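PDB 3EUO: type III Pentaketide Synthase from Neurospora crassa, which probably works as an acyltransferase of the chalcone and stilbene synthase family, a type III polyketide synthase that builds pentaketides. Local coordinates for residues E315-R318 and A319-R323; V338-R341 and L342-D346; L40-N43 and R44-G47; L350-G354 and K355-Y359. All coordinates share one frame; numbering follows the deposited sequence.

Contact 1: E315-R318 and A319-R323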
# COMPACT_ATOMS: atom_id res chain seq x y z
N GLU A 315 -24.37 7.11 -23.67
CA GLU A 315 -25.18 7.64 -22.58
C GLU A 315 -25.23 6.70 -21.38
O GLU A 315 -25.44 7.16 -20.25
CB GLU A 315 -26.59 7.97 -23.08
CG GLU A 315 -26.66 9.25 -23.92
CD GLU A 315 -26.19 9.06 -25.35
OE1 GLU A 315 -26.14 7.90 -25.83
OE2 GLU A 315 -25.86 10.07 -26.01
N HIS A 316 -25.02 5.41 -21.62
CA HIS A 316 -24.92 4.43 -20.55
C HIS A 316 -23.74 4.74 -19.64
O HIS A 316 -23.79 4.47 -18.44
CB HIS A 316 -24.77 3.01 -21.10
CG HIS A 316 -26.07 2.39 -21.51
ND1 HIS A 316 -26.70 2.70 -22.70
CD2 HIS A 316 -26.85 1.47 -20.90
CE1 HIS A 316 -27.81 2.01 -22.80
NE2 HIS A 316 -27.93 1.25 -21.72
N MET A 317 -22.68 5.30 -20.22
CA MET A 317 -21.50 5.73 -19.46
C MET A 317 -21.31 7.25 -19.51
O MET A 317 -20.18 7.72 -19.58
CB MET A 317 -20.25 5.05 -20.01
CG MET A 317 -20.19 3.54 -19.84
SD MET A 317 -18.80 2.80 -20.74
CE MET A 317 -18.86 3.72 -22.21
N ARG A 318 -22.41 8.00 -19.44
CA ARG A 318 -22.40 9.47 -19.60
C ARG A 318 -21.46 10.22 -18.64
O ARG A 318 -20.81 11.20 -19.03
CB ARG A 318 -23.82 10.03 -19.50
CG ARG A 318 -24.52 9.75 -18.18
CD ARG A 318 -26.02 9.94 -18.31
NE ARG A 318 -26.74 9.49 -17.13
CZ ARG A 318 -27.04 8.22 -16.86
NH1 ARG A 318 -26.66 7.24 -17.68
NH2 ARG A 318 -27.72 7.92 -15.76
N ALA A 319 -21.41 9.78 -17.39
CA ALA A 319 -20.52 10.39 -16.40
C ALA A 319 -19.04 10.10 -16.68
O ALA A 319 -18.16 10.91 -16.36
CB ALA A 319 -20.91 9.95 -14.99
N SER A 320 -18.77 8.94 -17.28
CA SER A 320 -17.41 8.55 -17.68
C SER A 320 -16.93 9.45 -18.81
O SER A 320 -15.82 9.97 -18.76
CB SER A 320 -17.38 7.09 -18.12
OG SER A 320 -17.72 6.23 -17.05
N TYR A 321 -17.79 9.65 -19.81
CA TYR A 321 -17.52 10.62 -20.87
C TYR A 321 -17.31 12.04 -20.35
O TYR A 321 -16.39 12.73 -20.80
CB TYR A 321 -18.63 10.59 -21.93
CG TYR A 321 -18.38 9.55 -22.99
CD1 TYR A 321 -19.05 8.33 -22.97
CD2 TYR A 321 -17.44 9.77 -24.00
CE1 TYR A 321 -18.81 7.37 -23.95
CE2 TYR A 321 -17.19 8.82 -24.97
CZ TYR A 321 -17.88 7.61 -24.94
OH TYR A 321 -17.63 6.66 -25.91
N ASP A 322 -18.16 12.46 -19.42
CA ASP A 322 -18.09 13.80 -18.86
C ASP A 322 -16.75 14.06 -18.18
O ASP A 322 -16.12 15.10 -18.39
CB ASP A 322 -19.23 14.02 -17.86
CG ASP A 322 -19.22 15.42 -17.27
OD1 ASP A 322 -19.85 16.31 -17.87
OD2 ASP A 322 -18.59 15.62 -16.21
N ARG A 323 -16.32 13.10 -17.36
CA ARG A 323 -15.02 13.17 -16.68
C ARG A 323 -13.86 13.17 -17.67
O ARG A 323 -12.96 14.01 -17.61
CB ARG A 323 -14.87 12.01 -15.70
CG ARG A 323 -15.12 12.39 -14.25
CD ARG A 323 -16.54 12.87 -14.01
NE ARG A 323 -16.54 13.78 -12.87
CZ ARG A 323 -16.59 15.10 -12.95
NH1 ARG A 323 -16.67 15.71 -14.12
NH2 ARG A 323 -16.56 15.82 -11.84

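Contact 2: V338-R341 and L342-D346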
# COMPACT_ATOMS: atom_id res chain seq x y z
N VAL A 338 -16.34 10.01 -11.30
CA VAL A 338 -17.44 9.48 -12.12
C VAL A 338 -18.71 9.18 -11.29
O VAL A 338 -19.81 9.63 -11.64
CB VAL A 338 -16.99 8.24 -12.93
CG1 VAL A 338 -18.17 7.57 -13.65
CG2 VAL A 338 -15.89 8.63 -13.94
N LEU A 339 -18.56 8.46 -10.18
CA LEU A 339 -19.70 8.15 -9.31
C LEU A 339 -20.36 9.39 -8.69
O LEU A 339 -21.60 9.43 -8.52
CB LEU A 339 -19.31 7.14 -8.22
CG LEU A 339 -19.05 5.72 -8.71
CD1 LEU A 339 -18.39 4.95 -7.59
CD2 LEU A 339 -20.36 5.04 -9.14
N ASN A 340 -19.55 10.39 -8.36
CA ASN A 340 -20.06 11.66 -7.85
C ASN A 340 -20.85 12.39 -8.94
O ASN A 340 -21.95 12.88 -8.70
CB ASN A 340 -18.90 12.53 -7.36
CG ASN A 340 -19.37 13.78 -6.63
OD1 ASN A 340 -20.28 13.73 -5.80
ND2 ASN A 340 -18.76 14.91 -6.95
N ARG A 341 -20.28 12.45 -10.14
CA ARG A 341 -20.92 13.16 -11.25
C ARG A 341 -22.20 12.46 -11.71
O ARG A 341 -23.17 13.13 -12.08
CB ARG A 341 -19.94 13.32 -12.41
CG ARG A 341 -20.47 14.08 -13.62
CD ARG A 341 -20.49 15.59 -13.41
NE ARG A 341 -20.76 16.28 -14.67
CZ ARG A 341 -21.76 17.14 -14.87
NH1 ARG A 341 -22.60 17.44 -13.90
NH2 ARG A 341 -21.90 17.71 -16.06
N LEU A 342 -22.21 11.13 -11.67
CA LEU A 342 -23.35 10.34 -12.14
C LEU A 342 -24.66 10.74 -11.46
O LEU A 342 -25.72 10.74 -12.08
CB LEU A 342 -23.10 8.84 -11.97
CG LEU A 342 -24.16 7.85 -12.47
CD1 LEU A 342 -24.36 7.94 -13.97
CD2 LEU A 342 -23.79 6.43 -12.06
N ARG A 343 -24.58 11.07 -10.17
CA ARG A 343 -25.79 11.35 -9.40
C ARG A 343 -26.23 12.82 -9.44
O ARG A 343 -27.14 13.22 -8.71
CB ARG A 343 -25.68 10.82 -7.96
CG ARG A 343 -24.42 11.23 -7.18
CD ARG A 343 -24.41 12.70 -6.81
NE ARG A 343 -23.29 13.06 -5.94
CZ ARG A 343 -23.31 13.00 -4.60
NH1 ARG A 343 -24.40 12.59 -3.96
NH2 ARG A 343 -22.24 13.35 -3.91
N GLU A 344 -25.59 13.62 -10.30
CA GLU A 344 -25.95 15.03 -10.46
C GLU A 344 -27.07 15.19 -11.48
O GLU A 344 -27.21 14.37 -12.39
CB GLU A 344 -24.72 15.86 -10.84
CG GLU A 344 -23.64 15.85 -9.75
CD GLU A 344 -22.46 16.76 -10.02
OE1 GLU A 344 -22.36 17.32 -11.14
OE2 GLU A 344 -21.62 16.91 -9.11
N LYS A 345 -27.87 16.24 -11.33
CA LYS A 345 -29.09 16.42 -12.15
C LYS A 345 -28.85 16.46 -13.66
O LYS A 345 -29.64 15.90 -14.42
CB LYS A 345 -29.87 17.67 -11.72
CG LYS A 345 -30.36 17.67 -10.28
CD LYS A 345 -31.56 16.74 -10.07
CE LYS A 345 -32.07 16.80 -8.62
NZ LYS A 345 -31.09 16.23 -7.64
N ASP A 346 -27.77 17.10 -14.10
CA ASP A 346 -27.55 17.20 -15.55
C ASP A 346 -27.13 15.87 -16.17
O ASP A 346 -27.26 15.67 -17.38
CB ASP A 346 -26.63 18.37 -15.93
CG ASP A 346 -25.31 18.34 -15.22
OD1 ASP A 346 -24.99 17.30 -14.60
OD2 ASP A 346 -24.59 19.36 -15.27
O HOH W 1 -22.05 16.12 -6.65

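Contact 3: L40-N43 and R44-G47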
# COMPACT_ATOMS: atom_id res chain seq x y z
N LEU A 40 2.65 14.26 -30.16
CA LEU A 40 1.90 15.53 -30.25
C LEU A 40 0.68 15.43 -31.18
O LEU A 40 -0.32 16.11 -30.97
CB LEU A 40 2.82 16.70 -30.63
CG LEU A 40 3.91 17.09 -29.61
CD1 LEU A 40 4.69 18.33 -30.08
CD2 LEU A 40 3.34 17.33 -28.22
N ALA A 41 0.76 14.56 -32.18
CA ALA A 41 -0.37 14.25 -33.06
C ALA A 41 -1.43 13.44 -32.31
O ALA A 41 -2.62 13.77 -32.36
CB ALA A 41 0.11 13.48 -34.29
N ILE A 42 -0.99 12.39 -31.62
CA ILE A 42 -1.89 11.51 -30.85
C ILE A 42 -2.64 12.27 -29.76
O ILE A 42 -3.82 12.01 -29.49
CB ILE A 42 -1.13 10.29 -30.28
CG1 ILE A 42 -0.76 9.33 -31.42
CG2 ILE A 42 -1.96 9.55 -29.23
CD1 ILE A 42 0.38 8.37 -31.08
N ASN A 43 -1.95 13.24 -29.16
CA ASN A 43 -2.51 14.16 -28.18
C ASN A 43 -3.82 14.80 -28.63
O ASN A 43 -4.66 15.15 -27.80
CB ASN A 43 -1.49 15.27 -27.87
CG ASN A 43 -1.96 16.20 -26.77
OD1 ASN A 43 -2.49 15.77 -25.76
ND2 ASN A 43 -1.74 17.49 -26.97
N ARG A 44 -4.00 14.94 -29.94
CA ARG A 44 -5.21 15.55 -30.46
C ARG A 44 -6.25 14.54 -30.96
O ARG A 44 -7.32 14.93 -31.43
CB ARG A 44 -4.85 16.61 -31.51
CG ARG A 44 -4.29 17.86 -30.84
CD ARG A 44 -3.51 18.76 -31.76
NE ARG A 44 -2.84 19.79 -30.97
CZ ARG A 44 -3.37 20.97 -30.65
NH1 ARG A 44 -4.59 21.30 -31.06
NH2 ARG A 44 -2.66 21.83 -29.93
N TYR A 45 -5.93 13.25 -30.84
CA TYR A 45 -6.82 12.17 -31.27
C TYR A 45 -7.58 11.56 -30.09
O TYR A 45 -8.38 10.64 -30.27
CB TYR A 45 -6.04 11.03 -31.95
CG TYR A 45 -5.12 11.38 -33.09
CD1 TYR A 45 -5.38 12.45 -33.94
CD2 TYR A 45 -4.01 10.57 -33.37
CE1 TYR A 45 -4.54 12.75 -35.02
CE2 TYR A 45 -3.16 10.86 -34.43
CZ TYR A 45 -3.43 11.95 -35.25
OH TYR A 45 -2.59 12.22 -36.31
N THR A 46 -7.31 12.05 -28.88
CA THR A 46 -7.81 11.40 -27.66
C THR A 46 -9.28 11.67 -27.35
O THR A 46 -9.94 10.85 -26.70
CB THR A 46 -7.04 11.85 -26.41
OG1 THR A 46 -7.19 13.27 -26.25
CG2 THR A 46 -5.56 11.47 -26.49
N GLY A 47 -9.77 12.83 -27.77
CA GLY A 47 -11.12 13.28 -27.39
C GLY A 47 -11.15 14.00 -26.05
O GLY A 47 -12.24 14.32 -25.53
O HOH W 2 -0.70 18.39 -29.60
O HOH W 3 -5.28 14.71 -25.04

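Contact 4: L350-G354 and K355-Y359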
# COMPACT_ATOMS: atom_id res chain seq x y z
N LEU A 350 -29.34 12.98 -19.19
CA LEU A 350 -28.78 12.25 -20.32
C LEU A 350 -28.96 10.73 -20.20
O LEU A 350 -28.40 9.98 -21.00
CB LEU A 350 -27.30 12.61 -20.52
CG LEU A 350 -27.00 14.05 -20.96
CD1 LEU A 350 -25.54 14.39 -20.71
CD2 LEU A 350 -27.37 14.27 -22.42
N ALA A 351 -29.74 10.29 -19.22
CA ALA A 351 -29.96 8.86 -18.98
C ALA A 351 -30.59 8.19 -20.20
O ALA A 351 -31.58 8.70 -20.73
CB ALA A 351 -30.83 8.66 -17.76
N PRO A 352 -30.03 7.05 -20.65
CA PRO A 352 -30.54 6.35 -21.83
C PRO A 352 -32.05 6.14 -21.73
O PRO A 352 -32.54 5.64 -20.72
CB PRO A 352 -29.82 5.01 -21.80
CG PRO A 352 -28.55 5.29 -21.11
CD PRO A 352 -28.87 6.33 -20.07
N GLY A 353 -32.77 6.57 -22.77
CA GLY A 353 -34.22 6.46 -22.82
C GLY A 353 -34.93 7.14 -21.66
O GLY A 353 -36.05 6.76 -21.32
N GLY A 354 -34.28 8.13 -21.06
CA GLY A 354 -34.85 8.89 -19.93
C GLY A 354 -34.93 8.11 -18.63
O GLY A 354 -35.52 8.58 -17.65
N LYS A 355 -34.35 6.91 -18.62
CA LYS A 355 -34.41 6.06 -17.44
C LYS A 355 -33.10 6.07 -16.65
O LYS A 355 -32.11 5.45 -17.04
CB LYS A 355 -34.86 4.64 -17.79
CG LYS A 355 -36.39 4.48 -17.82
CD LYS A 355 -37.01 5.01 -16.52
CE LYS A 355 -38.51 5.29 -16.66
NZ LYS A 355 -38.98 6.16 -15.55
N VAL A 356 -33.12 6.83 -15.55
CA VAL A 356 -32.02 6.82 -14.59
C VAL A 356 -32.08 5.48 -13.86
O VAL A 356 -33.10 5.15 -13.23
CB VAL A 356 -32.13 7.97 -13.57
CG1 VAL A 356 -31.01 7.90 -12.54
CG2 VAL A 356 -32.12 9.31 -14.28
N LYS A 357 -31.00 4.71 -13.95
CA LYS A 357 -31.00 3.34 -13.46
C LYS A 357 -30.77 3.24 -11.96
O LYS A 357 -30.03 4.03 -11.37
CB LYS A 357 -29.97 2.50 -14.22
CG LYS A 357 -30.15 2.51 -15.74
CD LYS A 357 -31.60 2.21 -16.17
CE LYS A 357 -31.71 1.99 -17.67
NZ LYS A 357 -31.29 3.17 -18.47
N GLU A 358 -31.42 2.26 -11.35
CA GLU A 358 -31.34 1.99 -9.92
C GLU A 358 -30.07 1.21 -9.58
O GLU A 358 -29.67 1.14 -8.41
CB GLU A 358 -32.57 1.20 -9.49
CG GLU A 358 -32.93 1.34 -8.04
CD GLU A 358 -34.43 1.22 -7.78
OE1 GLU A 358 -35.22 1.23 -8.76
OE2 GLU A 358 -34.81 1.12 -6.60
N TYR A 359 -29.46 0.60 -10.60
CA TYR A 359 -28.29 -0.24 -10.40
C TYR A 359 -27.17 0.19 -11.33
O TYR A 359 -27.39 0.43 -12.52
CB TYR A 359 -28.63 -1.72 -10.58
CG TYR A 359 -29.61 -2.23 -9.55
CD1 TYR A 359 -29.16 -2.81 -8.36
CD2 TYR A 359 -30.99 -2.13 -9.76
CE1 TYR A 359 -30.06 -3.27 -7.40
CE2 TYR A 359 -31.89 -2.58 -8.81
CZ TYR A 359 -31.42 -3.16 -7.64
OH TYR A 359 -32.32 -3.61 -6.70
O HOH W 4 -32.22 2.36 -21.01
O HOH W 5 -35.39 8.24 -14.59

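Contact 1: E315-R318 and A319-R323
Met-317 and Tyr-321 reach out from neighbouring turns on the same side of the chain, and their side chains meet obliquely at the start of helix 318-327. The thioether chain runs out through SD and then turns at chi3 (-41°), and this brings the methyl CE to within 4.0 Å of Tyr-321 CE1, an apolar contact with that ring carbon. Lower on the same ring, Met-317 O sits near the ring plane at the edge, 3.6 Å from Tyr-321 CD1. That carbonyl also does backbone work. Met-317 holds the N-cap position, and its O takes the first full helical bond from Tyr-321 N at 3.1 Å, nearly straight at 166°, plus a weak one from Ser-320 N. Asp-322 N to Arg-318 O, 3.0 Å, continues the helix.

Arg-318 goes the other way. With CG set between its own N and carbonyl carbon (chi1 60°), the extended chain doubles back along the preceding 3-10 turn, and NH1 meets Glu-315 O at 2.8 Å, the oxygen lying in the guanidinium plane. A methionine here would probably leave Glu-315 O without this donor and Asp-292, a further partner of NH1, without its countercharge.

The polar ends of Ser-320 and Tyr-321 are tied to other elements: Ser-320 OG bonds to Met-295 O, and Tyr-321 OH to Glu-307. The Met-317 side chain touches Leu-303 and Ala-306 of helix 300-310 and Trp-293 and Met-295 of strand 292-295, Tyr-321 packs on Leu-303, and Ala-319 and Ser-320 rest on Val-338 of helix 334-342.

Contact 2: V338-R341 and L342-D346
Arg-341 reaches past Glu-344 to Asp-346, three and five residues further on. Its CB stays by the backbone, 3.2 Å from Leu-342 N. At chi2 (78°) the chain bends, which lays CD 3.4 Å from Glu-344 OE1. NE makes a salt bridge with Asp-322 of helix 318-327. NH1 carries most of the load. It meets Glu-344 OE1 at 2.8 Å, the oxygen tilted somewhat from the guanidinium plane, and Asp-346 OD2 at 3.1 Å, in that plane and through the syn lone pair; NH2 adds a weak bond to the same OD2. The Asp-346 carboxylate stands steeply to the guanidinium, 76° between planes. A leucine in place of Arg-341 would probably leave Glu-344, Asp-346 and Asp-322 without their shared cation.

Alongside, Arg-343 grips Asn-340 OD1 side-on with two nitrogens, NH2 at 2.7 Å and NE at 3.1 Å, while a water links OD1 to Glu-344 OE2. Together this is a salt-bridge network across a helix-to-helix joint: Glu-344, whose N bonds to Arg-341 O, is the N-cap of helix 345-348, just beyond helix 334-342 in the C-terminal part of this thiolase-like protein.

Contact 3: L40-N43 and R44-G47
The ring of Tyr-45 lies with one face over the carbonyl of Ala-41, whose O stands 3.2 Å above the ring plane and over its centre. The contact belongs to the type I beta turn from Ile-42 to Tyr-45 that leads the chain off helix 34-42. From the same side as Ala-41 O, Ile-42 CG1 comes 4.0 Å from Tyr-45 CD2, the two side chains crossing at about a right angle, and Ala-41 CB lies 3.6 Å from Tyr-45 OH. With CG beside the backbone N (chi1 -53°), the ring folds back over the helix end. Ala-41 O accepts from Arg-44 N at 3.0 Å while the ring lies against it; Tyr-45 N closes the turn on Ile-42 O at 2.8 Å.

The other flat group, the guanidinium of Arg-44, has Leu-40 O near its plane at the edge, and its NH2 forms a salt bridge with Asp-23 of helix 20-29. Thr-46 OG1 bonds to Ile-48 N and shares a water with Asn-43 O, while its side chain touches Ala-199 and Leu-200 of helix 197-200. A second water ties the helix end to the turn: it donates to Leu-40 O at 2.7 Å and accepts from Asn-43 ND2 at 3.0 Å and Arg-44 NE at 2.9 Å.

Contact 4: L350-G354 and K355-Y359
Ala-351 points its methyl straight at the returning chain, and this is the close-packed part of the loop. CB lies 3.5 Å from Lys-355 O and 3.8 Å from Val-356 CG2, so a small apolar group packs where the two arms come together. The reversal between them is made by two overlapping turns. Gly-354 N bonds to Ala-351 O at 2.8 Å, and one residue on Lys-355 N bonds to Pro-352 O at 3.0 Å, well aligned at 164°. Gly-353 and Gly-354 both have positive phi (57° and 71°), a backbone shape that favours glycine; with Pro-352 ahead of them the first turn is close to type II and the second close to type I'. Pro-352 packs its ring inward on His-316 and Arg-318.

Further out, water takes over from direct contact. One water spans the gap between Gly-354 O and Val-356 N, accepting from the latter at 2.8 Å. The side chain of Lys-355 heads away from the turn on the exposed side. Lys-357 behaves differently: bent at chi2 and chi4, it curls back, so that NZ donates to Lys-355 O at 2.8 Å and comes within 4.1 Å of Pro-352 CB. A second water accepts from NZ and gives a weak bond to Pro-352 O. Beyond, Lys-357 N bonds to Asp-292, and Tyr-359 enters strand 359-366.

No acidic side chain of the loop meets this ammonium group; main-chain oxygen and water receive it instead. The reversal is thus held mainly by backbone bonds, with two glycines at positive phi, and the lysine charge is probably stabilised by carbonyl dipoles and solvent.

Overall arrangement
Contact 1 is the buried one of the four, contacts 2 and 3 are partly buried, and contact 4 is at the surface. Contact 1 lies at the start of helix 318-327 and contact 2 at the end of helix 334-342, two helices that follow each other; the contacts touch by a salt bridge and side-chain packing. Contact 4 touches contact 1 through Pro-352 but meets contact 2 only in sequence. Contact 3, much earlier in the chain, stands about 20 Å from contact 1, centre to centre. Inside, helical backbone bonds go with an apolar Met-Tyr contact and a buried arginine; the less buried contacts use a salt-bridge network, waters and glycine turns.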